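Local coordinates for protein B-agarase (Saccharophagus degradans, PDB 4BQ2) that hydrolyses the beta-1,4 linkages of agarose as a family 50 glycoside hydrolase, acting as an exo-beta-agarase, at residues Ser111-Leu116 with Asp149-Trp154; Pro142-Ser147 with Glu197-Gly202; Val315-Ser320 with Trp436-Phe441. One frame throughout, in Å; residues are numbered along the deposited sequence.

Interaction 1 of 3, residues Ser111-Leu116 with Asp149-Trp154; sequences SYYAKL and DRQFVW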
ATOM      1  N   SER A 111     -21.681  -5.126 -16.720  1.00 20.31           N
ATOM      2  CA  SER A 111     -20.801  -4.501 -17.718  1.00 20.54           C
ATOM      3  C   SER A 111     -19.780  -3.654 -17.010  1.00 20.29           C
ATOM      4  O   SER A 111     -20.121  -2.934 -16.032  1.00 19.39           O
ATOM      5  CB  SER A 111     -21.576  -3.560 -18.674  1.00 23.31           C
ATOM      6  OG  SER A 111     -22.235  -4.267 -19.701  1.00 25.95           O
ATOM      7  N   TYR A 112     -18.547  -3.706 -17.519  1.00 18.32           N
ATOM      8  CA  TYR A 112     -17.421  -3.031 -16.902  1.00 18.65           C
ATOM      9  C   TYR A 112     -16.744  -2.133 -17.927  1.00 18.61           C
ATOM     10  O   TYR A 112     -16.556  -2.543 -19.073  1.00 19.45           O
ATOM     11  CB  TYR A 112     -16.416  -4.082 -16.375  1.00 17.48           C
ATOM     12  CG  TYR A 112     -16.938  -4.858 -15.195  1.00 16.66           C
ATOM     13  CD1 TYR A 112     -17.707  -6.018 -15.368  1.00 16.44           C
ATOM     14  CD2 TYR A 112     -16.672  -4.420 -13.903  1.00 15.77           C
ATOM     15  CE1 TYR A 112     -18.205  -6.726 -14.297  1.00 15.82           C
ATOM     16  CE2 TYR A 112     -17.145  -5.107 -12.823  1.00 16.26           C
ATOM     17  CZ  TYR A 112     -17.937  -6.252 -13.010  1.00 16.77           C
ATOM     18  OH  TYR A 112     -18.378  -6.932 -11.880  1.00 15.86           O
ATOM     19  N   TYR A 113     -16.337  -0.930 -17.542  1.00 18.37           N
ATOM     20  CA  TYR A 113     -15.653  -0.102 -18.547  1.00 19.58           C
ATOM     21  C   TYR A 113     -14.368   0.519 -18.089  1.00 19.35           C
ATOM     22  O   TYR A 113     -14.198   0.836 -16.909  1.00 18.58           O
ATOM     23  CB  TYR A 113     -16.582   0.978 -19.147  1.00 20.17           C
ATOM     24  CG  TYR A 113     -17.078   2.005 -18.140  1.00 20.96           C
ATOM     25  CD1 TYR A 113     -18.239   1.773 -17.393  1.00 21.88           C
ATOM     26  CD2 TYR A 113     -16.406   3.208 -17.959  1.00 22.10           C
ATOM     27  CE1 TYR A 113     -18.712   2.717 -16.478  1.00 23.21           C
ATOM     28  CE2 TYR A 113     -16.863   4.162 -17.054  1.00 23.79           C
ATOM     29  CZ  TYR A 113     -18.018   3.906 -16.320  1.00 26.01           C
ATOM     30  OH  TYR A 113     -18.453   4.853 -15.421  1.00 26.66           O
ATOM     31  N   ALA A 114     -13.480   0.721 -19.061  1.00 18.53           N
ATOM     32  CA  ALA A 114     -12.230   1.397 -18.851  1.00 19.11           C
ATOM     33  C   ALA A 114     -12.099   2.490 -19.885  1.00 19.52           C
ATOM     34  O   ALA A 114     -12.059   2.227 -21.095  1.00 19.12           O
ATOM     35  CB  ALA A 114     -11.060   0.414 -18.943  1.00 17.88           C
ATOM     36  N   LYS A 115     -12.044   3.723 -19.404  1.00 20.08           N
ATOM     37  CA  LYS A 115     -11.891   4.885 -20.279  1.00 20.55           C
ATOM     38  C   LYS A 115     -10.613   4.796 -21.123  1.00 21.09           C
ATOM     39  O   LYS A 115      -9.562   4.446 -20.614  1.00 19.23           O
ATOM     40  CB  LYS A 115     -11.924   6.163 -19.430  1.00 20.64           C
ATOM     41  CG  LYS A 115     -13.324   6.612 -19.036  1.00 19.48           C
ATOM     42  CD  LYS A 115     -13.218   7.643 -17.936  1.00 20.57           C
ATOM     43  CE  LYS A 115     -14.577   8.140 -17.499  1.00 21.58           C
ATOM     44  NZ  LYS A 115     -14.454   8.445 -16.041  1.00 21.30           N
ATOM     45  N   LEU A 116     -10.719   5.067 -22.430  1.00 20.21           N
ATOM     46  CA  LEU A 116      -9.540   5.154 -23.271  1.00 20.72           C
ATOM     47  C   LEU A 116      -9.117   6.582 -23.485  1.00 19.66           C
ATOM     48  O   LEU A 116      -7.950   6.866 -23.736  1.00 19.92           O
ATOM     49  CB  LEU A 116      -9.847   4.566 -24.638  1.00 21.66           C
ATOM     50  CG  LEU A 116     -10.143   3.076 -24.709  1.00 24.00           C
ATOM     51  CD1 LEU A 116     -10.599   2.733 -26.106  1.00 25.55           C
ATOM     52  CD2 LEU A 116      -8.919   2.250 -24.334  1.00 24.92           C
ATOM     53  N   ASP A 149     -23.583   0.440 -15.112  1.00 29.77           N
ATOM     54  CA  ASP A 149     -22.284  -0.154 -15.441  1.00 28.23           C
ATOM     55  C   ASP A 149     -21.257   0.102 -14.338  1.00 26.04           C
ATOM     56  O   ASP A 149     -21.400   1.041 -13.537  1.00 26.02           O
ATOM     57  CB  ASP A 149     -21.762   0.387 -16.776  1.00 27.79           C
ATOM     58  CG  ASP A 149     -22.709   0.119 -17.925  1.00 30.61           C
ATOM     59  OD1 ASP A 149     -23.460  -0.890 -17.876  1.00 28.24           O
ATOM     60  OD2 ASP A 149     -22.718   0.941 -18.868  1.00 29.11           O
ATOM     61  N   ARG A 150     -20.225  -0.732 -14.298  1.00 22.71           N
ATOM     62  CA  ARG A 150     -19.151  -0.561 -13.323  1.00 21.04           C
ATOM     63  C   ARG A 150     -17.877  -0.049 -13.955  1.00 21.00           C
ATOM     64  O   ARG A 150     -17.404  -0.605 -14.919  1.00 21.00           O
ATOM     65  CB  ARG A 150     -18.892  -1.871 -12.601  1.00 19.41           C
ATOM     66  CG  ARG A 150     -20.130  -2.381 -11.847  1.00 19.25           C
ATOM     67  CD  ARG A 150     -19.753  -3.518 -10.917  1.00 18.99           C
ATOM     68  NE  ARG A 150     -18.912  -3.061  -9.799  1.00 17.32           N
ATOM     69  CZ  ARG A 150     -18.094  -3.866  -9.127  1.00 18.49           C
ATOM     70  NH1 ARG A 150     -18.005  -5.162  -9.446  1.00 16.97           N
ATOM     71  NH2 ARG A 150     -17.380  -3.387  -8.115  1.00 18.30           N
ATOM     72  N   GLN A 151     -17.297   0.989 -13.375  1.00 21.35           N
ATOM     73  CA  GLN A 151     -16.063   1.571 -13.910  1.00 22.04           C
ATOM     74  C   GLN A 151     -14.853   0.826 -13.340  1.00 22.34           C
ATOM     75  O   GLN A 151     -14.727   0.716 -12.115  1.00 22.53           O
ATOM     76  CB  GLN A 151     -15.973   3.082 -13.591  1.00 23.07           C
ATOM     77  CG  GLN A 151     -14.733   3.669 -14.239  1.00 24.90           C
ATOM     78  CD  GLN A 151     -14.604   5.174 -14.214  1.00 28.05           C
ATOM     79  OE1 GLN A 151     -15.048   5.864 -13.281  1.00 29.67           O
ATOM     80  NE2 GLN A 151     -13.909   5.689 -15.205  1.00 25.93           N
ATOM     81  N   PHE A 152     -13.982   0.285 -14.204  1.00 20.27           N
ATOM     82  CA  PHE A 152     -12.707  -0.289 -13.733  1.00 20.56           C
ATOM     83  C   PHE A 152     -12.008   0.809 -12.939  1.00 21.72           C
ATOM     84  O   PHE A 152     -12.023   2.005 -13.335  1.00 22.56           O
ATOM     85  CB  PHE A 152     -11.796  -0.693 -14.894  1.00 21.24           C
ATOM     86  CG  PHE A 152     -11.889  -2.149 -15.318  1.00 21.06           C
ATOM     87  CD1 PHE A 152     -11.053  -3.112 -14.747  1.00 21.34           C
ATOM     88  CD2 PHE A 152     -12.739  -2.541 -16.363  1.00 20.85           C
ATOM     89  CE1 PHE A 152     -11.094  -4.452 -15.162  1.00 21.97           C
ATOM     90  CE2 PHE A 152     -12.794  -3.868 -16.776  1.00 19.91           C
ATOM     91  CZ  PHE A 152     -11.965  -4.831 -16.188  1.00 21.35           C
ATOM     92  N   VAL A 153     -11.379   0.429 -11.833  1.00 17.74           N
ATOM     93  CA  VAL A 153     -10.825   1.433 -10.936  1.00 18.85           C
ATOM     94  C   VAL A 153      -9.421   1.776 -11.369  1.00 17.84           C
ATOM     95  O   VAL A 153      -8.644   0.879 -11.701  1.00 17.34           O
ATOM     96  CB  VAL A 153     -10.771   0.881  -9.502  1.00 18.08           C
ATOM     97  CG1 VAL A 153     -10.158   1.855  -8.514  1.00 18.72           C
ATOM     98  CG2 VAL A 153     -12.170   0.473  -9.059  1.00 18.64           C
ATOM     99  N   TRP A 154      -9.042   3.046 -11.271  1.00 18.99           N
ATOM    100  CA  TRP A 154      -7.692   3.432 -11.641  1.00 18.18           C
ATOM    101  C   TRP A 154      -6.684   2.891 -10.627  1.00 18.72           C
ATOM    102  O   TRP A 154      -6.891   3.030  -9.417  1.00 21.41           O
ATOM    103  CB  TRP A 154      -7.562   4.957 -11.695  1.00 19.17           C
ATOM    104  CG  TRP A 154      -6.190   5.372 -12.108  1.00 18.61           C
ATOM    105  CD1 TRP A 154      -5.230   5.947 -11.323  1.00 19.86           C
ATOM    106  CD2 TRP A 154      -5.621   5.232 -13.409  1.00 19.77           C
ATOM    107  NE1 TRP A 154      -4.077   6.152 -12.053  1.00 18.72           N
ATOM    108  CE2 TRP A 154      -4.298   5.724 -13.342  1.00 19.24           C
ATOM    109  CE3 TRP A 154      -6.104   4.731 -14.639  1.00 19.97           C
ATOM    110  CZ2 TRP A 154      -3.449   5.766 -14.464  1.00 19.77           C
ATOM    111  CZ3 TRP A 154      -5.246   4.761 -15.767  1.00 20.57           C
ATOM    112  CH2 TRP A 154      -3.933   5.272 -15.663  1.00 19.67           C
TER
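Tyr113 and Gln151 pair across two parallel strands, and here the packing is close: Gln151 CA stands over the centre of the Tyr113 ring, 3.9 Å from its centroid, and Gln151 CB continues along the same face to 3.5 Å from Tyr113 CZ. Tyr113 CG sits between its backbone N and carbonyl carbon (chi1 63°), which carries the ring over the neighbouring strand; Asp149 CB meets the ring at its edge. The backbone ladder has three bonds, from Arg150 N to Ser111 O (2.8 Å), from Tyr113 N to Arg150 O (2.9 Å) and from Phe152 N to Tyr113 O (2.8 Å). On the sheet face that carries Tyr112, Arg150 runs alongside the tyrosine, pointing the same way, and its NH1 donates to Tyr112 OH (3.0 Å) through a bent bond of 140°. Arg150 is partly exposed but held, since its NH2 takes a salt bridge to Asp103. The looser side is at partly exposed Asp149, whose OD1 only brushes Ser111 CB (3.4 Å). Phe152, which is buried, brings CE2 to 3.7 Å from Tyr112 CB. Each strand of this parallel pair has an antiparallel neighbour on its other side, 70-79 beside 110-115 and 97-104 beside 150-155.

Interaction 2 of 3, residues Pro142-Ser147 with Glu197-Gly202; sequences PPTWTS and ENFLVG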
ATOM      1  N   PRO A 142     -15.075   9.273  -8.552  1.00 23.89           N
ATOM      2  CA  PRO A 142     -16.434   8.814  -8.794  1.00 24.68           C
ATOM      3  C   PRO A 142     -16.636   8.773 -10.304  1.00 23.00           C
ATOM      4  O   PRO A 142     -15.903   9.443 -11.026  1.00 22.94           O
ATOM      5  CB  PRO A 142     -17.315   9.903  -8.140  1.00 24.42           C
ATOM      6  CG  PRO A 142     -16.424  11.068  -7.912  1.00 24.35           C
ATOM      7  CD  PRO A 142     -15.006  10.572  -7.857  1.00 24.03           C
ATOM      8  N   PRO A 143     -17.607   7.996 -10.790  1.00 24.76           N
ATOM      9  CA  PRO A 143     -17.769   7.957 -12.255  1.00 25.24           C
ATOM     10  C   PRO A 143     -18.159   9.324 -12.833  1.00 26.05           C
ATOM     11  O   PRO A 143     -18.755  10.137 -12.128  1.00 25.10           O
ATOM     12  CB  PRO A 143     -18.895   6.931 -12.456  1.00 27.15           C
ATOM     13  CG  PRO A 143     -19.549   6.784 -11.135  1.00 26.82           C
ATOM     14  CD  PRO A 143     -18.479   7.027 -10.114  1.00 25.53           C
ATOM     15  N   THR A 144     -17.820   9.583 -14.093  1.00 25.04           N
ATOM     16  CA  THR A 144     -18.132  10.872 -14.716  1.00 25.31           C
ATOM     17  C   THR A 144     -19.491  10.904 -15.413  1.00 26.85           C
ATOM     18  O   THR A 144     -19.839  11.901 -16.054  1.00 26.43           O
ATOM     19  CB  THR A 144     -17.048  11.292 -15.716  1.00 24.47           C
ATOM     20  OG1 THR A 144     -16.806  10.207 -16.613  1.00 24.99           O
ATOM     21  CG2 THR A 144     -15.764  11.649 -14.981  1.00 24.91           C
ATOM     22  N   TRP A 145     -20.228   9.799 -15.332  1.00 25.35           N
ATOM     23  CA  TRP A 145     -21.640   9.782 -15.688  1.00 26.88           C
ATOM     24  C   TRP A 145     -22.333   8.723 -14.846  1.00 28.76           C
ATOM     25  O   TRP A 145     -21.659   7.921 -14.195  1.00 29.11           O
ATOM     26  CB  TRP A 145     -21.842   9.485 -17.166  1.00 25.67           C
ATOM     27  CG  TRP A 145     -21.364   8.112 -17.626  1.00 25.53           C
ATOM     28  CD1 TRP A 145     -22.065   6.938 -17.594  1.00 25.99           C
ATOM     29  CD2 TRP A 145     -20.089   7.801 -18.192  1.00 23.69           C
ATOM     30  NE1 TRP A 145     -21.304   5.909 -18.130  1.00 24.95           N
ATOM     31  CE2 TRP A 145     -20.084   6.414 -18.490  1.00 24.27           C
ATOM     32  CE3 TRP A 145     -18.955   8.558 -18.488  1.00 23.87           C
ATOM     33  CZ2 TRP A 145     -18.989   5.780 -19.076  1.00 22.97           C
ATOM     34  CZ3 TRP A 145     -17.865   7.927 -19.066  1.00 22.39           C
ATOM     35  CH2 TRP A 145     -17.890   6.545 -19.350  1.00 24.18           C
ATOM     36  N   THR A 146     -23.663   8.698 -14.904  1.00 28.96           N
ATOM     37  CA  THR A 146     -24.486   7.751 -14.154  1.00 29.78           C
ATOM     38  C   THR A 146     -25.002   6.623 -15.028  1.00 30.59           C
ATOM     39  O   THR A 146     -25.594   6.861 -16.095  1.00 32.04           O
ATOM     40  CB  THR A 146     -25.693   8.469 -13.511  1.00 31.50           C
ATOM     41  OG1 THR A 146     -25.196   9.488 -12.643  1.00 31.05           O
ATOM     42  CG2 THR A 146     -26.543   7.480 -12.696  1.00 29.71           C
ATOM     43  N   SER A 147     -24.755   5.390 -14.593  1.00 30.10           N
ATOM     44  CA  SER A 147     -25.265   4.207 -15.283  1.00 31.31           C
ATOM     45  C   SER A 147     -25.216   2.995 -14.349  1.00 31.06           C
ATOM     46  O   SER A 147     -24.649   3.077 -13.266  1.00 30.62           O
ATOM     47  CB  SER A 147     -24.450   3.932 -16.554  1.00 32.27           C
ATOM     48  OG  SER A 147     -23.133   3.514 -16.229  1.00 31.69           O
ATOM     49  N   GLU A 197     -21.020  17.467 -15.259  0.50 28.98           N
ATOM     50  CA  GLU A 197     -20.407  18.669 -14.733  0.50 29.06           C
ATOM     51  C   GLU A 197     -20.155  18.629 -13.220  0.50 28.34           C
ATOM     52  O   GLU A 197     -19.184  19.202 -12.732  0.50 28.36           O
ATOM     53  CB  GLU A 197     -21.311  19.862 -15.092  0.50 29.87           C
ATOM     54  CG  GLU A 197     -22.795  19.684 -14.748  0.50 28.26           C
ATOM     55  CD  GLU A 197     -23.531  18.669 -15.618  0.50 27.77           C
ATOM     56  OE1 GLU A 197     -23.204  18.531 -16.818  0.50 24.88           O
ATOM     57  OE2 GLU A 197     -24.453  18.003 -15.097  0.50 27.97           O
ATOM     58  N   ASN A 198     -21.037  17.934 -12.507  1.00 28.28           N
ATOM     59  CA  ASN A 198     -21.071  17.884 -11.048  1.00 27.79           C
ATOM     60  C   ASN A 198     -20.491  16.602 -10.453  1.00 25.15           C
ATOM     61  O   ASN A 198     -20.698  16.311  -9.263  1.00 23.40           O
ATOM     62  CB  ASN A 198     -22.499  18.052 -10.563  1.00 31.16           C
ATOM     63  CG  ASN A 198     -23.048  19.411 -10.895  1.00 33.21           C
ATOM     64  OD1 ASN A 198     -22.334  20.420 -10.793  1.00 32.88           O
ATOM     65  ND2 ASN A 198     -24.310  19.451 -11.321  1.00 33.01           N
ATOM     66  N   PHE A 199     -19.744  15.845 -11.250  1.00 23.81           N
ATOM     67  CA  PHE A 199     -19.249  14.567 -10.728  1.00 23.63           C
ATOM     68  C   PHE A 199     -18.272  14.722  -9.545  1.00 24.20           C
ATOM     69  O   PHE A 199     -18.131  13.795  -8.756  1.00 23.68           O
ATOM     70  CB  PHE A 199     -18.693  13.658 -11.833  1.00 24.12           C
ATOM     71  CG  PHE A 199     -17.253  13.913 -12.157  1.00 24.37           C
ATOM     72  CD1 PHE A 199     -16.875  15.026 -12.898  1.00 24.86           C
ATOM     73  CD2 PHE A 199     -16.266  13.037 -11.696  1.00 24.46           C
ATOM     74  CE1 PHE A 199     -15.533  15.261 -13.187  1.00 24.97           C
ATOM     75  CE2 PHE A 199     -14.938  13.271 -11.970  1.00 23.80           C
ATOM     76  CZ  PHE A 199     -14.569  14.373 -12.726  1.00 25.44           C
ATOM     77  N   LEU A 200     -17.594  15.867  -9.422  1.00 23.27           N
ATOM     78  CA  LEU A 200     -16.730  16.099  -8.259  1.00 24.23           C
ATOM     79  C   LEU A 200     -17.319  17.070  -7.232  1.00 26.24           C
ATOM     80  O   LEU A 200     -16.604  17.561  -6.364  1.00 26.55           O
ATOM     81  CB  LEU A 200     -15.329  16.558  -8.690  1.00 24.10           C
ATOM     82  CG  LEU A 200     -14.455  15.562  -9.489  1.00 23.65           C
ATOM     83  CD1 LEU A 200     -13.155  16.248  -9.920  1.00 22.39           C
ATOM     84  CD2 LEU A 200     -14.173  14.299  -8.676  1.00 24.43           C
ATOM     85  N   VAL A 201     -18.618  17.334  -7.344  1.00 27.04           N
ATOM     86  CA  VAL A 201     -19.296  18.348  -6.535  1.00 26.95           C
ATOM     87  C   VAL A 201     -20.149  17.681  -5.460  1.00 24.28           C
ATOM     88  O   VAL A 201     -20.970  16.812  -5.766  1.00 24.24           O
ATOM     89  CB  VAL A 201     -20.208  19.261  -7.409  1.00 26.85           C
ATOM     90  CG1 VAL A 201     -21.119  20.123  -6.538  1.00 29.57           C
ATOM     91  CG2 VAL A 201     -19.370  20.160  -8.300  1.00 27.26           C
ATOM     92  N   GLY A 202     -19.973  18.120  -4.212  1.00 23.30           N
ATOM     93  CA  GLY A 202     -20.831  17.675  -3.120  1.00 22.81           C
ATOM     94  C   GLY A 202     -20.646  16.203  -2.830  1.00 22.91           C
ATOM     95  O   GLY A 202     -21.615  15.478  -2.598  1.00 21.92           O
TER
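A type I beta turn from Asn198 to Val201, in the loop that follows strand 180-191, presents Phe199 and Leu200 to the loop leading into strand 150-155. The methyl CG2 of Thr144 sits squarely over the Phe199 ring, 3.6 Å from the centroid and 14° off the normal, a CH-pi contact. Leu200 CG lies against the opposite face, offset toward the rim, so the ring is clamped between a residue of the other loop and its own neighbour in the turn. A chi1 of 86° swings the Phe199 ring back over its own backbone, and there it lies alongside Thr144. Pro142 O approaches the ring edge, while Pro143 O comes within 3.5 Å of Phe199 CB. Beside the ring, Pro142 CG reaches Phe199 O at 3.3 Å, and Pro142 CD packs on Leu200 CD2 at 3.9 Å. No hydrogen bond joins the two segments; Thr144 turns its hydroxyl to His119 and Lys115, with the methyl left for the phenyl face. A backbone bond between Thr144 and Asp196 ties the loops together just before the turn. The contact thus joins the loops before strand 150-155 and after strand 180-191 through a type I turn whose phenylalanine is sandwiched between threonine and leucine.

Interaction 3 of 3, residues Val315-Ser320 with Trp436-Phe441; sequences VTPEDS and WVIGDF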
ATOM      1  N   VAL A 315      12.849  14.288  13.329  1.00 22.58           N
ATOM      2  CA  VAL A 315      13.032  12.899  12.868  1.00 23.55           C
ATOM      3  C   VAL A 315      11.780  12.370  12.165  1.00 23.14           C
ATOM      4  O   VAL A 315      11.798  11.269  11.598  1.00 24.13           O
ATOM      5  CB  VAL A 315      13.419  11.922  14.033  1.00 22.99           C
ATOM      6  CG1 VAL A 315      14.773  12.283  14.636  1.00 23.69           C
ATOM      7  CG2 VAL A 315      12.333  11.877  15.104  1.00 22.45           C
ATOM      8  N   THR A 316      10.702  13.156  12.209  1.00 22.03           N
ATOM      9  CA  THR A 316       9.396  12.720  11.732  1.00 21.22           C
ATOM     10  C   THR A 316       9.028  13.427  10.418  1.00 21.22           C
ATOM     11  O   THR A 316       8.980  14.668  10.370  1.00 23.15           O
ATOM     12  CB  THR A 316       8.326  12.959  12.818  1.00 20.76           C
ATOM     13  OG1 THR A 316       8.735  12.299  14.034  1.00 19.11           O
ATOM     14  CG2 THR A 316       6.935  12.449  12.365  1.00 21.79           C
ATOM     15  N   PRO A 317       8.791  12.640   9.345  1.00 19.41           N
ATOM     16  CA  PRO A 317       8.417  13.217   8.077  1.00 19.76           C
ATOM     17  C   PRO A 317       6.996  13.773   8.162  1.00 20.17           C
ATOM     18  O   PRO A 317       6.187  13.335   9.002  1.00 18.65           O
ATOM     19  CB  PRO A 317       8.504  12.045   7.076  1.00 20.81           C
ATOM     20  CG  PRO A 317       8.444  10.812   7.895  1.00 20.73           C
ATOM     21  CD  PRO A 317       8.807  11.166   9.313  1.00 20.67           C
ATOM     22  N   GLU A 318       6.717  14.734   7.287  1.00 19.77           N
ATOM     23  CA  GLU A 318       5.493  15.537   7.363  1.00 21.58           C
ATOM     24  C   GLU A 318       4.253  14.658   7.341  1.00 21.07           C
ATOM     25  O   GLU A 318       3.322  14.886   8.104  1.00 23.30           O
ATOM     26  CB  GLU A 318       5.454  16.587   6.233  1.00 22.59           C
ATOM     27  CG  GLU A 318       4.264  17.558   6.327  1.00 23.35           C
ATOM     28  CD  GLU A 318       4.389  18.613   7.445  1.00 26.20           C
ATOM     29  OE1 GLU A 318       5.351  18.534   8.270  1.00 24.52           O
ATOM     30  OE2 GLU A 318       3.508  19.527   7.514  1.00 24.23           O
ATOM     31  N   ASP A 319       4.255  13.634   6.486  1.00 21.04           N
ATOM     32  CA  ASP A 319       3.137  12.692   6.399  1.00 21.88           C
ATOM     33  C   ASP A 319       2.772  12.009   7.746  1.00 22.71           C
ATOM     34  O   ASP A 319       1.616  11.652   7.990  1.00 23.01           O
ATOM     35  CB  ASP A 319       3.444  11.642   5.322  1.00 22.23           C
ATOM     36  CG  ASP A 319       4.605  10.747   5.704  1.00 22.66           C
ATOM     37  OD1 ASP A 319       4.351   9.680   6.346  1.00 22.46           O
ATOM     38  OD2 ASP A 319       5.752  11.103   5.358  1.00 20.83           O
ATOM     39  N   SER A 320       3.764  11.870   8.628  1.00 22.24           N
ATOM     40  CA  SER A 320       3.621  11.116   9.882  1.00 21.99           C
ATOM     41  C   SER A 320       3.581  12.041  11.099  1.00 21.77           C
ATOM     42  O   SER A 320       3.537  11.568  12.236  1.00 21.31           O
ATOM     43  CB  SER A 320       4.764  10.087  10.036  1.00 18.44           C
ATOM     44  OG  SER A 320       4.672   9.075   9.046  1.00 19.16           O
ATOM     45  N   TRP A 436      11.806   6.823  11.188  1.00 13.97           N
ATOM     46  CA  TRP A 436      12.215   7.088   9.812  1.00 15.18           C
ATOM     47  C   TRP A 436      13.551   7.808   9.865  1.00 15.23           C
ATOM     48  O   TRP A 436      13.701   8.767  10.624  1.00 15.05           O
ATOM     49  CB  TRP A 436      11.257   8.077   9.143  1.00 14.48           C
ATOM     50  CG  TRP A 436       9.811   7.770   9.054  1.00 14.77           C
ATOM     51  CD1 TRP A 436       8.839   8.150   9.941  1.00 15.23           C
ATOM     52  CD2 TRP A 436       9.130   7.113   7.964  1.00 14.90           C
ATOM     53  NE1 TRP A 436       7.605   7.761   9.484  1.00 15.40           N
ATOM     54  CE2 TRP A 436       7.749   7.141   8.262  1.00 15.71           C
ATOM     55  CE3 TRP A 436       9.554   6.540   6.768  1.00 15.10           C
ATOM     56  CZ2 TRP A 436       6.774   6.562   7.411  1.00 16.02           C
ATOM     57  CZ3 TRP A 436       8.590   5.972   5.888  1.00 16.13           C
ATOM     58  CH2 TRP A 436       7.220   5.966   6.231  1.00 16.03           C
ATOM     59  N   VAL A 437      14.508   7.369   9.050  1.00 16.38           N
ATOM     60  CA  VAL A 437      15.789   8.061   8.963  1.00 16.99           C
ATOM     61  C   VAL A 437      15.679   9.079   7.844  1.00 17.06           C
ATOM     62  O   VAL A 437      15.699   8.737   6.649  1.00 15.71           O
ATOM     63  CB  VAL A 437      16.987   7.088   8.741  1.00 17.00           C
ATOM     64  CG1 VAL A 437      18.336   7.845   8.732  1.00 16.52           C
ATOM     65  CG2 VAL A 437      16.971   6.039   9.822  1.00 17.93           C
ATOM     66  N   ILE A 438      15.548  10.342   8.255  1.00 17.34           N
ATOM     67  CA  ILE A 438      15.425  11.440   7.316  1.00 18.68           C
ATOM     68  C   ILE A 438      16.439  12.495   7.710  1.00 18.72           C
ATOM     69  O   ILE A 438      16.938  12.507   8.843  1.00 18.71           O
ATOM     70  CB  ILE A 438      13.985  12.032   7.290  1.00 19.22           C
ATOM     71  CG1 ILE A 438      13.638  12.732   8.629  1.00 21.70           C
ATOM     72  CG2 ILE A 438      12.963  10.942   6.948  1.00 20.87           C
ATOM     73  CD1 ILE A 438      12.290  13.475   8.642  1.00 21.34           C
ATOM     74  N   GLY A 439      16.741  13.397   6.794  1.00 19.55           N
ATOM     75  CA  GLY A 439      17.714  14.442   7.122  1.00 21.55           C
ATOM     76  C   GLY A 439      18.386  15.012   5.888  1.00 22.09           C
ATOM     77  O   GLY A 439      17.969  14.742   4.775  1.00 22.71           O
ATOM     78  N   ASP A 440      19.431  15.801   6.090  1.00 24.12           N
ATOM     79  CA  ASP A 440      20.073  16.488   4.973  1.00 26.24           C
ATOM     80  C   ASP A 440      21.248  15.737   4.378  1.00 24.88           C
ATOM     81  O   ASP A 440      22.021  16.352   3.634  1.00 23.26           O
ATOM     82  CB  ASP A 440      20.575  17.867   5.431  1.00 31.20           C
ATOM     83  CG  ASP A 440      19.461  18.767   5.849  1.00 36.06           C
ATOM     84  OD1 ASP A 440      18.411  18.731   5.163  1.00 40.15           O
ATOM     85  OD2 ASP A 440      19.635  19.492   6.862  1.00 39.49           O
ATOM     86  N   PHE A 441      21.414  14.460   4.740  1.00 22.48           N
ATOM     87  CA  PHE A 441      22.526  13.629   4.267  1.00 20.84           C
ATOM     88  C   PHE A 441      22.504  13.559   2.747  1.00 20.88           C
ATOM     89  O   PHE A 441      21.497  13.860   2.119  1.00 21.21           O
ATOM     90  CB  PHE A 441      22.518  12.218   4.893  1.00 20.73           C
ATOM     91  CG  PHE A 441      21.133  11.571   4.955  1.00 20.95           C
ATOM     92  CD1 PHE A 441      20.496  11.092   3.793  1.00 20.33           C
ATOM     93  CD2 PHE A 441      20.462  11.463   6.173  1.00 21.11           C
ATOM     94  CE1 PHE A 441      19.236  10.511   3.867  1.00 20.84           C
ATOM     95  CE2 PHE A 441      19.195  10.893   6.250  1.00 19.32           C
ATOM     96  CZ  PHE A 441      18.578  10.407   5.101  1.00 20.76           C
TER
HETATM   97  O   HOH W   1      11.442   9.035  12.921  1.00 16.02           O
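One face of the Trp436 indole is met by Pro317, whose CG stands 3.4 Å from the centroid of the five-membered ring and 10° off its normal, a CH-pi contact of proline on tryptophan. The two side chains cross at about a right angle, and the indole also meets the ring of Trp418 at a shallow angle. Trp436 CG points opposite its own carbonyl carbon (chi1 -58°), which brings the indole against the proline and its NE1 toward the short 3-10 segment 318-320.

There NE1 gives a weak hydrogen bond to Ser320 OG, 3.2 Å long and bent to 127°. Ser320 OG in turn donates to Asp319 OD1 at 2.8 Å, reaching that oxygen from above the carboxylate plane, and Arg290 NH2 is a further partner of the hydroxyl. The indole nitrogen, the serine and the aspartate are thus linked in series, and the carboxylate plane stands almost perpendicular to the indole. Asp319 OD1 is also hydrogen-bonded to a glycerol molecule, probably from the crystallisation liquor.

At the other end of the contact a water bridges the two loops, donating to Val315 O (2.6 Å) and accepting from Trp436 N (2.8 Å). The carbonyl oxygens of Val315 and Trp436, both acceptors, come within 3.3 Å without bonding, and Thr469 OG1 is hydrogen-bonded to Trp436 O. Between these polar ends packs Ile438, its CD1 3.7 Å from Pro317 N, against the Thr316-Pro317 peptide.

A CH-pi contact of Pro317 on the Trp436 face thus joins two surface loops. Trp436 touches Asn490 and Val437 N bonds Asp489, both just after strand 483-488, so the contact probably lies near the active-site end of the (beta/alpha)8 barrel expected for this family.

How the interactions relate
Interactions 1 and 2 adjoin in the CBM-like domain, their centres 14 Å apart and their segments alternating along the chain. Lys115 NZ, which has a salt bridge to Asp120, is hydrogen-bonded to Thr144 OG1 at 3.0 Å, and the Tyr113 ring stacks on Trp145, so segment 142-147 lies against the strand pair of interaction 1. The calcium ion, whose site includes Asp7, Glu9 and Asp185, is about 12 Å from the Ser111 side chain. Interaction 3 stands apart, its centre about 38 Å from those of both others and its nearest atoms about 20 Å from interaction 1 and 23 Å from interaction 2. It probably belongs to the catalytic part, where the glycerol at Asp319 may mark a pocket.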